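Side-chain contacts in sesquisabinene B synthase 2 (Santalum album, PDB 6A2A), which probably cyclises farnesyl diphosphate to the sesquiterpene sesquisabinene B with the help of magnesium or manganese ions: residues E103-V108 and N134-P139; L126-M131 and Q140-R145. All coordinates share one frame; numbering follows the deposited sequence.

Contact 1: E103-V108 and N134-P139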
loop_
_atom_site.group_PDB
_atom_site.type_symbol
_atom_site.label_atom_id
_atom_site.label_comp_id
_atom_site.label_asym_id
_atom_site.label_seq_id
_atom_site.Cartn_x
_atom_site.Cartn_y
_atom_site.Cartn_z
ATOM N N GLU A 103 -7.529 30.573 -25.286
ATOM C CA GLU A 103 -8.348 31.725 -25.674
ATOM C C GLU A 103 -7.422 32.867 -26.075
ATOM O O GLU A 103 -7.631 33.478 -27.092
ATOM C CB GLU A 103 -9.326 32.061 -24.544
ATOM C CG GLU A 103 -10.370 30.956 -24.380
ATOM C CD GLU A 103 -11.550 31.228 -23.469
ATOM O OE1 GLU A 103 -11.345 31.786 -22.370
ATOM O OE2 GLU A 103 -12.678 30.855 -23.860
ATOM N N ALA A 104 -6.318 33.040 -25.362
ATOM C CA ALA A 104 -5.329 34.023 -25.792
ATOM C C ALA A 104 -4.770 33.673 -27.166
ATOM O O ALA A 104 -4.643 34.549 -27.993
ATOM C CB ALA A 104 -4.236 34.193 -24.744
ATOM N N VAL A 105 -4.436 32.395 -27.429
ATOM C CA VAL A 105 -3.824 31.994 -28.678
ATOM C C VAL A 105 -4.791 32.203 -29.843
ATOM O O VAL A 105 -4.390 32.634 -30.928
ATOM C CB VAL A 105 -3.384 30.520 -28.598
ATOM C CG1 VAL A 105 -3.105 29.908 -29.959
ATOM C CG2 VAL A 105 -2.181 30.431 -27.693
ATOM N N VAL A 106 -6.031 31.839 -29.610
ATOM C CA VAL A 106 -7.090 32.008 -30.637
ATOM C C VAL A 106 -7.212 33.503 -31.004
ATOM O O VAL A 106 -7.131 33.865 -32.184
ATOM C CB VAL A 106 -8.434 31.443 -30.135
ATOM C CG1 VAL A 106 -9.581 31.830 -31.060
ATOM C CG2 VAL A 106 -8.389 29.925 -29.971
ATOM N N MET A 107 -7.390 34.320 -29.996
ATOM C CA MET A 107 -7.364 35.833 -30.133
ATOM C C MET A 107 -6.194 36.276 -31.015
ATOM O O MET A 107 -6.383 36.939 -32.062
ATOM C CB MET A 107 -7.222 36.506 -28.767
ATOM C CG MET A 107 -8.544 36.806 -28.064
ATOM S SD MET A 107 -9.116 38.508 -28.312
ATOM C CE MET A 107 -10.848 38.220 -28.688
ATOM N N VAL A 108 -4.958 35.883 -30.672
ATOM C CA VAL A 108 -3.851 36.262 -31.501
ATOM C C VAL A 108 -4.054 35.705 -32.918
ATOM O O VAL A 108 -3.631 36.354 -33.905
ATOM C CB VAL A 108 -2.482 35.860 -30.894
ATOM C CG1 VAL A 108 -1.335 36.133 -31.825
ATOM C CG2 VAL A 108 -2.235 36.548 -29.573
ATOM N N ASN A 134 -0.785 24.623 -30.510
ATOM C CA ASN A 134 -2.181 24.675 -30.091
ATOM C C ASN A 134 -3.136 24.225 -31.201
ATOM O O ASN A 134 -4.319 24.476 -31.103
ATOM C CB ASN A 134 -2.552 26.072 -29.602
ATOM C CG ASN A 134 -2.001 26.340 -28.235
ATOM O OD1 ASN A 134 -2.646 25.996 -27.259
ATOM N ND2 ASN A 134 -0.790 26.862 -28.144
ATOM N N GLY A 135 -2.657 23.601 -32.242
ATOM C CA GLY A 135 -3.552 22.952 -33.177
ATOM C C GLY A 135 -4.052 23.903 -34.255
ATOM O O GLY A 135 -5.034 23.598 -34.957
ATOM N N ILE A 136 -3.359 25.023 -34.414
ATOM C CA ILE A 136 -3.724 26.059 -35.400
ATOM C C ILE A 136 -2.607 26.099 -36.438
ATOM O O ILE A 136 -1.432 26.438 -36.130
ATOM C CB ILE A 136 -3.982 27.405 -34.694
ATOM C CG1 ILE A 136 -5.218 27.367 -33.806
ATOM C CG2 ILE A 136 -4.080 28.529 -35.709
ATOM C CD1 ILE A 136 -5.235 28.426 -32.746
ATOM N N PHE A 137 -2.920 25.680 -37.665
ATOM C CA PHE A 137 -1.948 25.487 -38.661
ATOM C C PHE A 137 -1.384 26.829 -39.156
ATOM O O PHE A 137 -2.128 27.801 -39.297
ATOM C CB PHE A 137 -2.548 24.785 -39.877
ATOM C CG PHE A 137 -1.529 24.405 -40.901
ATOM C CD1 PHE A 137 -0.662 23.354 -40.652
ATOM C CD2 PHE A 137 -1.362 25.125 -42.069
ATOM C CE1 PHE A 137 0.311 23.013 -41.572
ATOM C CE2 PHE A 137 -0.389 24.770 -42.990
ATOM C CZ PHE A 137 0.445 23.712 -42.739
ATOM N N VAL A 138 -0.083 26.839 -39.394
ATOM C CA VAL A 138 0.648 27.940 -39.999
ATOM C C VAL A 138 1.561 27.269 -40.983
ATOM O O VAL A 138 2.190 26.309 -40.601
ATOM C CB VAL A 138 1.461 28.775 -38.989
ATOM C CG1 VAL A 138 2.236 29.870 -39.695
ATOM C CG2 VAL A 138 0.596 29.380 -37.916
ATOM N N PRO A 139 1.605 27.723 -42.234
ATOM C CA PRO A 139 2.404 27.120 -43.247
ATOM C C PRO A 139 3.901 27.423 -43.095
ATOM O O PRO A 139 4.262 28.477 -42.557
ATOM C CB PRO A 139 1.921 27.708 -44.584
ATOM C CG PRO A 139 1.279 28.982 -44.196
ATOM C CD PRO A 139 0.788 28.813 -42.785
#
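Asn134 ND2, which lies 3.9 Å from Val105 CG2 across the contact, donates a hydrogen bond back to Ile130 O, one helical turn earlier in the chain. That bond fixes the rotation of the amide where helix 121-133 gives out. The first torsion of Asn134 sets CG anti to the carbonyl carbon (chi1 -76°) and lays the side chain obliquely against Val105. Across the contact itself the touches are van der Waals. Val105 divides its two branches: CG2 rests against the amide, whereas CG1 meets the aliphatic part of Asn134 at CB, 3.9 Å away, and also Ile136 CD1, at 3.8 Å. Ile136 sends its CD1 end past Val105 in the opposite direction, and Val106 CG2 stands more loosely at 4.5 Å from Ile136 CD1. With an alanine here in place of Val105 both branches would go, and Ile136 CD1 would probably be left without its closest mate across the contact, with a gap beside the Asn134 amide. The backbone turns Ile136 into place: Gly135, at positive phi, is the C-prime residue of a Schellman motif that ends the helix, and the chain then runs on extended, with Arg132 NH2 bonded to Val138 O. Val105 is buried where helix 98-110 meets two others, touching Ile85 of helix 78-90 and Ile130 of helix 121-133. Through it the N-terminal domain's helix 98-110 packs on the end of helix 121-133 and the loop that follows.

Contact 2: L126-M131 and Q140-R145; sequences LRFRIM and QDVFER
Phe143 drives the edge of its ring onto the face of Phe128 in a tilted T-shaped stack, with centroids 5.2 Å apart and planes at 64°. The touching edge is CE2 and CZ. Phe143 CE2 stands over the Phe128 ring, nearer its rim than its centre, 3.7 Å from Phe128 CD2, while Phe143 CZ reaches back to Phe128 CB at 3.9 Å. Phe128 holds its ring out to receive this edge with CG anti to the backbone N (chi1 174°). Val142 adds a second, looser touch, its CG2 coming obliquely to within 4.1 Å of Phe128 CD2. The same methyl lies over one face of the Phe143 ring, so a single branch braces both aromatic side chains; chi1 of -60° turns CG1 anti to the carbonyl carbon and leaves CG2 in the crowded position between the Val142 N and carbonyl carbon. Gln140 meets the Phe128 ring through its backbone, CA lying 4.3 Å from Phe128 CE2, and its side chain leads elsewhere. Further out, the 3-10 turns of 140-145, with Phe143 N bonded to Gln140 O, bring Val142 and Phe143 to the ring together. The Gln140 amide is held at both ends at the start of helix 178-192, OE1 by Ile179 N and NE2 by Asp178 OD1, which ties the 3-10 segment to that helix. Leu180 of the same helix touches both phenylalanines, and helix 160-170 adds Ala169 against Phe128 and Leu166 against Phe143. The aromatic pair thus packs the segment that follows helix 121-133 back onto that helix, beside helices 160-170 and 178-192, in the mainly helical, alpha/alpha-barrel-type N-terminal domain known from plant terpene synthases.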
loop_
_atom_site.group_PDB
_atom_site.type_symbol
_atom_site.label_atom_id
_atom_site.label_comp_id
_atom_site.label_asym_id
_atom_site.label_seq_id
_atom_site.Cartn_x
_atom_site.Cartn_y
_atom_site.Cartn_z
ATOM N N LEU A 126 8.056 32.481 -33.242
ATOM C CA LEU A 126 7.247 32.290 -32.064
ATOM C C LEU A 126 5.767 32.070 -32.445
ATOM O O LEU A 126 5.101 31.170 -31.941
ATOM C CB LEU A 126 7.409 33.454 -31.088
ATOM C CG LEU A 126 6.683 33.297 -29.766
ATOM C CD1 LEU A 126 7.240 32.108 -28.963
ATOM C CD2 LEU A 126 6.765 34.533 -28.920
ATOM N N ARG A 127 5.238 32.890 -33.334
ATOM C CA ARG A 127 3.859 32.715 -33.711
ATOM C C ARG A 127 3.652 31.332 -34.359
ATOM O O ARG A 127 2.670 30.660 -34.032
ATOM C CB ARG A 127 3.478 33.831 -34.698
ATOM C CG ARG A 127 2.008 33.823 -35.097
ATOM C CD ARG A 127 1.746 34.900 -36.146
ATOM N NE ARG A 127 0.394 34.723 -36.688
ATOM C CZ ARG A 127 0.116 34.061 -37.793
ATOM N NH1 ARG A 127 1.049 33.390 -38.446
ATOM N NH2 ARG A 127 -1.125 34.087 -38.255
ATOM N N PHE A 128 4.522 30.967 -35.275
ATOM C CA PHE A 128 4.479 29.682 -35.941
ATOM C C PHE A 128 4.427 28.567 -34.897
ATOM O O PHE A 128 3.575 27.630 -34.953
ATOM C CB PHE A 128 5.675 29.502 -36.866
ATOM C CG PHE A 128 5.800 28.130 -37.496
ATOM C CD1 PHE A 128 6.438 27.083 -36.829
ATOM C CD2 PHE A 128 5.252 27.855 -38.743
ATOM C CE1 PHE A 128 6.545 25.833 -37.410
ATOM C CE2 PHE A 128 5.340 26.597 -39.312
ATOM C CZ PHE A 128 5.995 25.580 -38.643
ATOM N N ARG A 129 5.310 28.678 -33.918
ATOM C CA ARG A 129 5.391 27.586 -32.917
ATOM C C ARG A 129 4.167 27.536 -32.010
ATOM O O ARG A 129 3.620 26.431 -31.793
ATOM C CB ARG A 129 6.678 27.680 -32.094
ATOM C CG ARG A 129 6.718 26.667 -30.954
ATOM C CD ARG A 129 8.125 26.492 -30.391
ATOM N NE ARG A 129 8.595 27.703 -29.699
ATOM C CZ ARG A 129 8.228 28.115 -28.519
ATOM N NH1 ARG A 129 7.342 27.441 -27.795
ATOM N NH2 ARG A 129 8.770 29.243 -28.029
ATOM N N ILE A 130 3.744 28.658 -31.425
ATOM C CA ILE A 130 2.680 28.684 -30.474
ATOM C C ILE A 130 1.388 28.252 -31.165
ATOM O O ILE A 130 0.564 27.573 -30.561
ATOM C CB ILE A 130 2.501 30.061 -29.800
ATOM C CG1 ILE A 130 3.775 30.552 -29.100
ATOM C CG2 ILE A 130 1.338 30.024 -28.835
ATOM C CD1 ILE A 130 4.084 29.839 -27.817
ATOM N N MET A 131 1.182 28.768 -32.363
ATOM C CA MET A 131 -0.020 28.334 -33.154
ATOM C C MET A 131 -0.031 26.801 -33.331
ATOM O O MET A 131 -1.028 26.149 -32.956
ATOM C CB MET A 131 -0.039 29.030 -34.503
ATOM C CG MET A 131 -0.323 30.535 -34.435
ATOM S SD MET A 131 -1.822 30.976 -33.621
ATOM C CE MET A 131 -1.528 32.707 -33.250
ATOM N N GLN A 140 4.725 26.524 -43.554
ATOM C CA GLN A 140 6.174 26.708 -43.498
ATOM C C GLN A 140 6.565 27.897 -44.392
ATOM O O GLN A 140 7.629 28.448 -44.237
ATOM C CB GLN A 140 6.982 25.511 -43.972
ATOM C CG GLN A 140 6.782 25.112 -45.433
ATOM C CD GLN A 140 7.801 24.153 -45.971
ATOM O OE1 GLN A 140 8.752 23.744 -45.306
ATOM N NE2 GLN A 140 7.626 23.778 -47.228
ATOM N N ASP A 141 5.718 28.225 -45.373
ATOM C CA ASP A 141 5.945 29.378 -46.260
ATOM C C ASP A 141 6.162 30.723 -45.554
ATOM O O ASP A 141 6.753 31.650 -46.152
ATOM C CB ASP A 141 4.706 29.488 -47.198
ATOM C CG ASP A 141 4.432 28.177 -47.961
ATOM O OD1 ASP A 141 3.996 27.153 -47.318
ATOM O OD2 ASP A 141 4.644 28.179 -49.196
ATOM N N VAL A 142 5.641 30.885 -44.352
ATOM C CA VAL A 142 5.907 32.101 -43.562
ATOM C C VAL A 142 7.412 32.376 -43.427
ATOM O O VAL A 142 7.769 33.561 -43.133
ATOM C CB VAL A 142 5.262 32.100 -42.171
ATOM C CG1 VAL A 142 3.752 31.987 -42.235
ATOM C CG2 VAL A 142 5.910 31.057 -41.252
ATOM N N PHE A 143 8.287 31.382 -43.601
ATOM C CA PHE A 143 9.725 31.589 -43.425
ATOM C C PHE A 143 10.383 31.952 -44.742
ATOM O O PHE A 143 11.550 32.312 -44.708
ATOM C CB PHE A 143 10.423 30.385 -42.782
ATOM C CG PHE A 143 9.946 30.154 -41.384
ATOM C CD1 PHE A 143 10.307 31.006 -40.346
ATOM C CD2 PHE A 143 9.105 29.091 -41.099
ATOM C CE1 PHE A 143 9.841 30.796 -39.068
ATOM C CE2 PHE A 143 8.625 28.904 -39.828
ATOM C CZ PHE A 143 8.990 29.752 -38.809
ATOM N N GLU A 144 9.638 31.957 -45.882
ATOM C CA GLU A 144 10.313 32.050 -47.205
ATOM C C GLU A 144 11.049 33.398 -47.338
ATOM O O GLU A 144 12.080 33.467 -47.970
ATOM C CB GLU A 144 9.306 31.910 -48.354
ATOM C CG GLU A 144 9.940 32.070 -49.729
ATOM C CD GLU A 144 10.841 30.912 -50.132
ATOM O OE1 GLU A 144 11.964 31.166 -50.650
ATOM O OE2 GLU A 144 10.422 29.736 -49.923
ATOM N N ARG A 145 10.437 34.433 -46.791
ATOM C CA ARG A 145 10.952 35.788 -46.874
ATOM C C ARG A 145 12.247 36.016 -46.149
ATOM O O ARG A 145 12.876 37.013 -46.339
ATOM C CB ARG A 145 9.925 36.805 -46.460
ATOM C CG ARG A 145 9.909 37.096 -45.012
ATOM C CD ARG A 145 8.821 38.061 -44.652
ATOM N NE ARG A 145 7.575 37.748 -45.298
ATOM C CZ ARG A 145 6.809 38.613 -45.952
ATOM N NH1 ARG A 145 7.128 39.885 -46.041
ATOM N NH2 ARG A 145 5.701 38.185 -46.498
#

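The two contacts interlock along the chain: their segments alternate, and 134-139 runs straight into 140-145, so one loop leaving helix 121-133 serves both. Their centres are 12 Å apart. The Schellman bond from Ile136 N to Met131 O, 3.0 Å long, joins contact 1 to the helix of contact 2. Val138 of segment 134-139 packs on that helix, its CG2 lying 3.5 Å from Met131 CB and its O 3.4 Å from Phe128 CE2. Met131 also reaches helix 98-110, with CE 3.7 Å from Val105 O. Both contacts are remote from the magnesium-binding residues Asp316, Asp320, Glu394 and Asn460, and both lie within the N-terminal domain, where contact 1 joins helix 98-110 to the loop and contact 2 joins helix 121-133 to the 3-10 segment.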